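Long-range contacts in tRNA (guanine(26)-N(2))-dimethyltransferase (Pyrococcus horikoshii, PDB 2DUL), which probably transfers two methyl groups from S-adenosyl-L-methionine to the exocyclic N2 nitrogen of a single guanine in a number of tRNAs: residues A[321-326]-A[356-361]; A[349-354]-A[363-368]. One frame throughout, in Å; residues are numbered along the deposited sequence.

Interaction 1. Residues A[321-326]-A[356-361]; sequences FYDTHA and HFSPTG
Thr360 and Asp323 meet hydroxyl to carboxylate at the start of helix 324-331. Thr360 OG1 sits 3.0 Å from both Asp323 OD1 and Asp323 OD2, and its single proton can serve either through a weak bond. Asp323 has its CG anti to the backbone N (chi1 -170°), which also carries OD1 to the first turn of the helix. There Ala326 N donates to Asp323 OD1 at 2.9 Å, a nearly straight N-cap bond (176°) that meets the oxygen on its anti side, 30° out of the carboxylate plane. A water donates to Asp323 OD2 and accepts from Ser358 OG, tying the same carboxylate to the beginning of the type I turn 358-361. The backbone adds a bond of 3.1 Å from Thr324 N to Thr360 O.

Beside this polar cluster the ring of Phe321 packs obliquely on the loop. Its CE2 lies 3.8 Å from Phe357 CB, and its CD1 lies 3.6 Å from Gly361 CA. A beta carbon on Gly361 would run into Phe321 CE1, so glycine suits this place, where it pairs with Asp323 in the antiparallel, non-hydrogen-bonded manner. One short acidic side chain thus serves both helix and turn, and the backbone N-H groups of the helix start would probably stabilise its negative charge.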
loop_
_atom_site.group_PDB
_atom_site.type_symbol
_atom_site.label_atom_id
_atom_site.label_comp_id
_atom_site.label_asym_id
_atom_site.label_seq_id
_atom_site.Cartn_x
_atom_site.Cartn_y
_atom_site.Cartn_z
ATOM N N PHE A 321 -13.297 -8.116 9.661
ATOM C CA PHE A 321 -14.256 -9.033 9.056
ATOM C C PHE A 321 -14.340 -10.316 9.862
ATOM O O PHE A 321 -13.622 -10.487 10.848
ATOM C CB PHE A 321 -13.821 -9.348 7.621
ATOM C CG PHE A 321 -12.449 -9.967 7.518
ATOM C CD1 PHE A 321 -12.286 -11.350 7.538
ATOM C CD2 PHE A 321 -11.315 -9.160 7.401
ATOM C CE1 PHE A 321 -11.011 -11.924 7.440
ATOM C CE2 PHE A 321 -10.039 -9.720 7.303
ATOM C CZ PHE A 321 -9.886 -11.107 7.322
ATOM N N TYR A 322 -15.224 -11.214 9.444
ATOM C CA TYR A 322 -15.389 -12.488 10.126
ATOM C C TYR A 322 -14.944 -13.596 9.182
ATOM O O TYR A 322 -15.433 -13.697 8.060
ATOM C CB TYR A 322 -16.854 -12.694 10.535
ATOM C CG TYR A 322 -17.366 -11.637 11.496
ATOM C CD1 TYR A 322 -16.745 -11.429 12.727
ATOM C CD2 TYR A 322 -18.447 -10.822 11.159
ATOM C CE1 TYR A 322 -17.185 -10.431 13.599
ATOM C CE2 TYR A 322 -18.894 -9.821 12.026
ATOM C CZ TYR A 322 -18.257 -9.631 13.241
ATOM O OH TYR A 322 -18.684 -8.635 14.096
ATOM N N ASP A 323 -13.998 -14.411 9.635
ATOM C CA ASP A 323 -13.490 -15.514 8.824
ATOM C C ASP A 323 -14.308 -16.757 9.166
ATOM O O ASP A 323 -14.176 -17.314 10.250
ATOM C CB ASP A 323 -12.010 -15.741 9.129
ATOM C CG ASP A 323 -11.358 -16.711 8.161
ATOM O OD1 ASP A 323 -11.684 -17.919 8.213
ATOM O OD2 ASP A 323 -10.527 -16.257 7.342
ATOM N N THR A 324 -15.163 -17.174 8.236
ATOM C CA THR A 324 -16.029 -18.331 8.448
ATOM C C THR A 324 -15.273 -19.589 8.866
ATOM O O THR A 324 -15.727 -20.338 9.730
ATOM C CB THR A 324 -16.847 -18.649 7.178
ATOM O OG1 THR A 324 -17.548 -17.471 6.752
ATOM C CG2 THR A 324 -17.864 -19.741 7.471
ATOM N N HIS A 325 -14.121 -19.821 8.254
ATOM C CA HIS A 325 -13.332 -21.000 8.581
ATOM C C HIS A 325 -12.755 -20.928 9.995
ATOM O O HIS A 325 -12.993 -21.814 10.816
ATOM C CB HIS A 325 -12.208 -21.175 7.559
ATOM C CG HIS A 325 -11.416 -22.429 7.751
ATOM N ND1 HIS A 325 -10.453 -22.561 8.728
ATOM C CD2 HIS A 325 -11.477 -23.626 7.120
ATOM C CE1 HIS A 325 -9.955 -23.784 8.691
ATOM N NE2 HIS A 325 -10.560 -24.451 7.724
ATOM N N ALA A 326 -12.008 -19.867 10.282
ATOM C CA ALA A 326 -11.397 -19.700 11.598
ATOM C C ALA A 326 -12.425 -19.687 12.730
ATOM O O ALA A 326 -12.209 -20.301 13.774
ATOM C CB ALA A 326 -10.563 -18.419 11.630
ATOM N N HIS A 356 -10.570 -9.102 -0.110
ATOM C CA HIS A 356 -9.285 -9.504 -0.670
ATOM C C HIS A 356 -8.303 -9.923 0.429
ATOM O O HIS A 356 -7.266 -10.519 0.142
ATOM C CB HIS A 356 -8.682 -8.344 -1.462
ATOM C CG HIS A 356 -8.122 -7.258 -0.596
ATOM N ND1 HIS A 356 -6.785 -7.184 -0.268
ATOM C CD2 HIS A 356 -8.727 -6.234 0.053
ATOM C CE1 HIS A 356 -6.590 -6.161 0.546
ATOM N NE2 HIS A 356 -7.752 -5.569 0.756
ATOM N N PHE A 357 -8.626 -9.610 1.682
ATOM C CA PHE A 357 -7.743 -9.950 2.798
ATOM C C PHE A 357 -7.682 -11.444 3.108
ATOM O O PHE A 357 -6.686 -11.935 3.639
ATOM C CB PHE A 357 -8.161 -9.193 4.065
ATOM C CG PHE A 357 -7.809 -7.725 4.050
ATOM C CD1 PHE A 357 -6.482 -7.313 3.926
ATOM C CD2 PHE A 357 -8.802 -6.758 4.180
ATOM C CE1 PHE A 357 -6.150 -5.958 3.934
ATOM C CE2 PHE A 357 -8.480 -5.398 4.190
ATOM C CZ PHE A 357 -7.152 -4.998 4.067
ATOM N N SER A 358 -8.749 -12.164 2.777
ATOM C CA SER A 358 -8.818 -13.601 3.031
ATOM C C SER A 358 -9.899 -14.234 2.164
ATOM O O SER A 358 -10.951 -13.639 1.945
ATOM C CB SER A 358 -9.129 -13.863 4.506
ATOM O OG SER A 358 -9.403 -15.233 4.731
ATOM N N PRO A 359 -9.653 -15.458 1.667
ATOM C CA PRO A 359 -10.610 -16.172 0.818
ATOM C C PRO A 359 -11.898 -16.587 1.529
ATOM O O PRO A 359 -12.939 -16.739 0.893
ATOM C CB PRO A 359 -9.801 -17.371 0.330
ATOM C CG PRO A 359 -8.926 -17.668 1.507
ATOM C CD PRO A 359 -8.453 -16.283 1.907
ATOM N N THR A 360 -11.829 -16.771 2.843
ATOM C CA THR A 360 -13.008 -17.167 3.611
ATOM C C THR A 360 -13.521 -16.040 4.509
ATOM O O THR A 360 -14.374 -16.259 5.371
ATOM C CB THR A 360 -12.711 -18.401 4.485
ATOM O OG1 THR A 360 -11.522 -18.172 5.254
ATOM C CG2 THR A 360 -12.517 -19.634 3.609
ATOM N N GLY A 361 -13.012 -14.832 4.295
ATOM C CA GLY A 361 -13.445 -13.711 5.107
ATOM C C GLY A 361 -14.655 -12.988 4.545
ATOM O O GLY A 361 -14.813 -12.868 3.331
HETATM O O HOH W 1 -8.066 -15.381 7.209
#

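Interaction 2. Residues A[349-354]-A[363-368]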
loop_
_atom_site.group_PDB
_atom_site.type_symbol
_atom_site.label_atom_id
_atom_site.label_comp_id
_atom_site.label_asym_id
_atom_site.label_seq_id
_atom_site.Cartn_x
_atom_site.Cartn_y
_atom_site.Cartn_z
ATOM N N GLY A 349 -31.114 -8.003 5.239
ATOM C CA GLY A 349 -30.960 -6.560 5.222
ATOM C C GLY A 349 -29.596 -6.006 5.600
ATOM O O GLY A 349 -29.469 -4.807 5.855
ATOM N N TYR A 350 -28.576 -6.860 5.644
ATOM C CA TYR A 350 -27.232 -6.402 5.990
ATOM C C TYR A 350 -26.309 -6.344 4.781
ATOM O O TYR A 350 -26.484 -7.080 3.811
ATOM C CB TYR A 350 -26.577 -7.320 7.030
ATOM C CG TYR A 350 -27.272 -7.350 8.366
ATOM C CD1 TYR A 350 -28.248 -8.305 8.645
ATOM C CD2 TYR A 350 -26.980 -6.396 9.342
ATOM C CE1 TYR A 350 -28.921 -8.304 9.861
ATOM C CE2 TYR A 350 -27.645 -6.387 10.558
ATOM C CZ TYR A 350 -28.618 -7.342 10.812
ATOM O OH TYR A 350 -29.301 -7.317 12.006
ATOM N N GLU A 351 -25.322 -5.461 4.848
ATOM C CA GLU A 351 -24.340 -5.351 3.782
ATOM C C GLU A 351 -23.349 -6.476 4.049
ATOM O O GLU A 351 -22.982 -6.721 5.199
ATOM C CB GLU A 351 -23.626 -4.009 3.864
ATOM C CG GLU A 351 -24.510 -2.814 3.559
ATOM C CD GLU A 351 -23.943 -1.531 4.126
ATOM O OE1 GLU A 351 -24.006 -1.356 5.362
ATOM O OE2 GLU A 351 -23.428 -0.706 3.343
ATOM N N ALA A 352 -22.929 -7.169 2.997
ATOM C CA ALA A 352 -21.982 -8.264 3.145
ATOM C C ALA A 352 -21.269 -8.515 1.829
ATOM O O ALA A 352 -21.909 -8.623 0.783
ATOM C CB ALA A 352 -22.709 -9.523 3.592
ATOM N N THR A 353 -19.944 -8.604 1.884
ATOM C CA THR A 353 -19.145 -8.850 0.689
ATOM C C THR A 353 -17.947 -9.717 1.043
ATOM O O THR A 353 -17.641 -9.930 2.218
ATOM C CB THR A 353 -18.567 -7.545 0.092
ATOM O OG1 THR A 353 -17.551 -7.034 0.970
ATOM C CG2 THR A 353 -19.653 -6.496 -0.086
ATOM N N ARG A 354 -17.276 -10.215 0.013
ATOM C CA ARG A 354 -16.072 -11.004 0.208
ATOM C C ARG A 354 -14.989 -9.947 0.413
ATOM O O ARG A 354 -15.242 -8.758 0.215
ATOM C CB ARG A 354 -15.761 -11.825 -1.048
ATOM C CG ARG A 354 -16.741 -12.951 -1.336
ATOM C CD ARG A 354 -16.560 -13.476 -2.756
ATOM N NE ARG A 354 -17.483 -14.564 -3.071
ATOM C CZ ARG A 354 -17.314 -15.826 -2.690
ATOM N NH1 ARG A 354 -18.212 -16.746 -3.020
ATOM N NH2 ARG A 354 -16.238 -16.175 -1.993
ATOM N N LYS A 363 -16.849 -9.372 4.990
ATOM C CA LYS A 363 -16.993 -8.036 5.555
ATOM C C LYS A 363 -18.500 -7.862 5.673
ATOM O O LYS A 363 -19.235 -8.136 4.721
ATOM C CB LYS A 363 -16.450 -6.973 4.589
ATOM C CG LYS A 363 -15.282 -6.125 5.106
ATOM C CD LYS A 363 -13.954 -6.794 4.854
ATOM C CE LYS A 363 -12.790 -5.803 4.928
ATOM N NZ LYS A 363 -12.621 -5.152 6.259
ATOM N N THR A 364 -18.973 -7.416 6.827
ATOM C CA THR A 364 -20.402 -7.227 6.987
ATOM C C THR A 364 -20.745 -6.228 8.073
ATOM O O THR A 364 -19.989 -6.045 9.029
ATOM C CB THR A 364 -21.111 -8.558 7.308
ATOM O OG1 THR A 364 -22.522 -8.332 7.410
ATOM C CG2 THR A 364 -20.605 -9.140 8.616
ATOM N N SER A 365 -21.893 -5.580 7.913
ATOM C CA SER A 365 -22.368 -4.613 8.892
ATOM C C SER A 365 -23.047 -5.351 10.045
ATOM O O SER A 365 -23.274 -4.783 11.113
ATOM C CB SER A 365 -23.370 -3.658 8.233
ATOM O OG SER A 365 -24.456 -4.374 7.653
ATOM N N ALA A 366 -23.359 -6.624 9.826
ATOM C CA ALA A 366 -24.041 -7.432 10.833
ATOM C C ALA A 366 -23.261 -7.632 12.128
ATOM O O ALA A 366 -22.038 -7.722 12.121
ATOM C CB ALA A 366 -24.402 -8.794 10.246
ATOM N N PRO A 367 -23.974 -7.688 13.264
ATOM C CA PRO A 367 -23.328 -7.890 14.564
ATOM C C PRO A 367 -22.770 -9.312 14.584
ATOM O O PRO A 367 -23.273 -10.186 13.881
ATOM C CB PRO A 367 -24.478 -7.723 15.558
ATOM C CG PRO A 367 -25.446 -6.828 14.828
ATOM C CD PRO A 367 -25.405 -7.382 13.432
ATOM N N TYR A 368 -21.736 -9.537 15.381
ATOM C CA TYR A 368 -21.125 -10.858 15.496
ATOM C C TYR A 368 -22.145 -11.976 15.744
ATOM O O TYR A 368 -22.114 -13.015 15.085
ATOM C CB TYR A 368 -20.102 -10.854 16.635
ATOM C CG TYR A 368 -19.541 -12.224 16.953
ATOM C CD1 TYR A 368 -18.547 -12.799 16.159
ATOM C CD2 TYR A 368 -20.019 -12.952 18.044
ATOM C CE1 TYR A 368 -18.037 -14.074 16.447
ATOM C CE2 TYR A 368 -19.523 -14.222 18.342
ATOM C CZ TYR A 368 -18.537 -14.778 17.542
ATOM O OH TYR A 368 -18.066 -16.037 17.835
HETATM O O HOH W 2 -26.302 -2.747 6.506
#
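Thr353 and Lys363 face each other as an antiparallel hydrogen-bonded pair, Thr353 N giving to Lys363 O at 3.0 Å and Lys363 N to Thr353 O at 2.9 Å, and Ala352 with Thr364 forms the neighbouring non-hydrogen-bonded pair. Past these bridges a hydroxyl joins a backbone N-H in holding the two segments together: Glu351 O takes both Thr364 OG1 at 2.8 Å and Ser365 N at 3.1 Å. The hydroxyl of Thr364 reaches it with OG1 anti to the backbone N (chi1 -178°), and the same oxygen accepts from Ala366 N, closing an ST turn; threonine fits here because its hydroxyl can give and take at once. A water bridges Ser365 OG and the carboxylate of the exposed Glu351 through OE1.

Tyr350 finishes the contact with its ring. The methyl of Ala366 stands over one face, off centre, with CB 3.9 Å from the ring centroid in a CH-pi contact. Ser365 OG comes to the ring edge, near its plane, and Pro367 CD reaches Tyr350 CE2 at 3.8 Å. With a leucine here the flat ring is gone, and the Ala366 methyl would probably lose its CH-pi partner while a gap opened beside Pro367 CD.

Lys363 bends away from the pair, and its NZ is held by the carbonyls of Ile318 and Leu320 and by a salt bridge to Glu194. The contact is the open end of the beta hairpin formed by strands 352-355 and 361-364. With helices 302-314, 324-331 and 338-347 and the short strand 322-323, the hairpin follows the order of elements of a winged-helix fold, in which it would be the wing.

In the fold
Both contacts use strand 361-364, the middle strand of a small three-stranded antiparallel sheet: interaction 1 joins its beginning and the preceding loop to strand 322-323, and interaction 2 joins its end to strand 352-355 on the other flank. Their centres lie about 12 Å apart, and they touch where Tyr322 packs on Thr364 and Phe321 on Lys363. Interaction 1 is the more buried, combining a helix-capping carboxylate with aromatic packing close to helix 192-209. Interaction 2 is partly buried and relies more on strand pairing, hydroxyl groups and a tyrosine nearer the surface. Both lie away from the predicted S-adenosyl-L-methionine-binding residues.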